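Local coordinates for protein maleylacetate reductase (Rhizobium, PDB 3W5S) that catalyses the NADH-dependent reduction of maleylacetate to 3-oxoadipate in the breakdown of gamma-resorcylate and works as a homodimer, at residues A[148-153]-A[157-162]. Sequence-based numbering, arbitrary orientation. Where two conformers were deposited one is given.
Sequences LGQTEN and TTLRGP
Leu148 and Leu159 grip each other through both backbone bonds of an antiparallel hydrogen-bonded pair, Leu148 N to Leu159 O at 2.8 Å and Leu159 N to Leu148 O at 2.9 Å. Gln150 and Thr157 repeat the pattern two residues on, and between these pairs Gly149 faces Thr158 as a non-hydrogen-bonded pair. There the strands exchange CA-H...O contacts instead: Thr158 CA approaches Leu148 O at 3.2 Å, while Gly149 CA lies 3.3 Å from Thr157 O. This is the ladder of a two-stranded beta hairpin, its segment axes 148° apart in direction. One water sits against the face carrying Gln150 and Leu159, donating to Leu148 O and Thr157 O and accepting from Gln150 NE2 (3.0 Å). Both carbonyls thus gain a second donor, and the amide is linked through the water to the backbone of both strands. Gln150 CG stands beside its own backbone N (chi1 -62°) and the chain then runs extended, bringing NE2 to this water and within 3.8 Å of Leu159 CD1; OE1 accepts a hydrogen bond from Arg127 NH2. Another water joins Gln150 O to Thr157 OG1, 2.7 Å from the hydroxyl. Leu148, Gln150 and Leu159 also pack on helix 115-128. On the other face, in one of the two conformers of Thr158, its methyl CG2 lies 3.9 Å from Gly149 CA, where the glycine presents no side chain, and OG1 is hydrogen-bonded to Tyr346 OH. Backbone pairing therefore sets the register and the water ties the two strands together, while the bond to Arg127 and the packing on helix 115-128 join the hairpin to its neighbours.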
# COMPACT_ATOMS: atom_id res chain seq x y z
N LEU A 148 -14.84 -0.50 -12.63
CA LEU A 148 -16.04 0.25 -13.04
C LEU A 148 -17.18 -0.67 -13.35
O LEU A 148 -17.04 -1.59 -14.15
CB LEU A 148 -15.69 1.06 -14.30
CG LEU A 148 -16.81 1.75 -15.07
CD1 LEU A 148 -17.49 2.77 -14.22
CD2 LEU A 148 -16.26 2.33 -16.36
N GLY A 149 -18.33 -0.41 -12.74
CA GLY A 149 -19.58 -1.12 -13.08
C GLY A 149 -20.46 -0.18 -13.89
O GLY A 149 -20.66 0.98 -13.51
N GLN A 150 -20.97 -0.68 -15.01
CA GLN A 150 -21.86 0.11 -15.86
C GLN A 150 -23.09 -0.71 -16.17
O GLN A 150 -23.01 -1.92 -16.34
CB GLN A 150 -21.18 0.45 -17.19
CG GLN A 150 -19.95 1.30 -17.03
CD GLN A 150 -19.27 1.55 -18.33
OE1 GLN A 150 -19.54 2.56 -18.98
NE2 GLN A 150 -18.39 0.63 -18.75
N THR A 151 -24.22 -0.04 -16.31
CA THR A 151 -25.46 -0.74 -16.57
C THR A 151 -25.97 -0.47 -17.97
O THR A 151 -25.99 0.65 -18.43
CB THR A 151 -26.50 -0.41 -15.50
OG1 THR A 151 -25.91 -0.67 -14.23
CG2 THR A 151 -27.75 -1.27 -15.66
N GLU A 152 -26.32 -1.56 -18.64
CA GLU A 152 -26.84 -1.49 -19.99
C GLU A 152 -27.82 -2.64 -20.17
O GLU A 152 -27.52 -3.79 -19.83
CB GLU A 152 -25.70 -1.56 -21.01
CG GLU A 152 -26.20 -1.51 -22.45
CD GLU A 152 -25.09 -1.27 -23.45
OE1 GLU A 152 -25.40 -0.74 -24.54
OE2 GLU A 152 -23.92 -1.62 -23.16
N ASN A 153 -29.00 -2.29 -20.67
CA ASN A 153 -30.07 -3.24 -20.91
C ASN A 153 -30.34 -4.16 -19.73
O ASN A 153 -30.45 -5.38 -19.88
CB ASN A 153 -29.77 -4.03 -22.18
CG ASN A 153 -29.81 -3.16 -23.42
OD1 ASN A 153 -30.74 -2.37 -23.61
ND2 ASN A 153 -28.78 -3.27 -24.25
N THR A 157 -22.34 -4.68 -15.56
CA THR A 157 -21.14 -5.48 -15.78
C THR A 157 -19.94 -4.70 -15.29
O THR A 157 -19.91 -3.48 -15.40
CB THR A 157 -20.92 -5.83 -17.24
OG1 THR A 157 -20.92 -4.62 -18.00
CG2 THR A 157 -22.01 -6.75 -17.75
N THR A 158 -18.96 -5.39 -14.73
CA THR A 158 -17.76 -4.75 -14.21
C THR A 158 -16.55 -4.97 -15.10
O THR A 158 -16.39 -6.04 -15.71
CB THR A 158 -17.42 -5.19 -12.77
OG1 THR A 158 -17.50 -6.62 -12.68
CG2 THR A 158 -18.38 -4.57 -11.78
N LEU A 159 -15.72 -3.94 -15.17
CA LEU A 159 -14.44 -3.94 -15.87
C LEU A 159 -13.40 -3.45 -14.89
O LEU A 159 -13.70 -2.67 -13.97
CB LEU A 159 -14.46 -2.94 -17.03
CG LEU A 159 -15.37 -3.07 -18.24
CD1 LEU A 159 -15.45 -1.72 -18.93
CD2 LEU A 159 -14.83 -4.13 -19.18
N ARG A 160 -12.16 -3.87 -15.11
CA ARG A 160 -11.03 -3.39 -14.32
C ARG A 160 -9.89 -3.08 -15.27
O ARG A 160 -9.62 -3.88 -16.18
CB ARG A 160 -10.65 -4.45 -13.26
CG ARG A 160 -9.24 -4.32 -12.67
CD ARG A 160 -8.85 -5.52 -11.80
NE ARG A 160 -9.43 -5.43 -10.47
CZ ARG A 160 -8.78 -5.09 -9.36
NH1 ARG A 160 -7.47 -4.81 -9.37
NH2 ARG A 160 -9.44 -5.05 -8.21
N GLY A 161 -9.22 -1.95 -15.07
CA GLY A 161 -8.05 -1.60 -15.88
C GLY A 161 -7.42 -0.30 -15.46
O GLY A 161 -8.02 0.50 -14.73
N PRO A 162 -6.19 -0.06 -15.92
CA PRO A 162 -5.46 1.14 -15.54
C PRO A 162 -6.13 2.43 -15.99
O PRO A 162 -5.96 3.47 -15.33
CB PRO A 162 -4.10 0.96 -16.25
CG PRO A 162 -4.38 -0.01 -17.38
CD PRO A 162 -5.42 -0.94 -16.82
O HOH W 1 -18.11 -1.58 -16.80
O HOH W 2 -23.37 -3.83 -18.69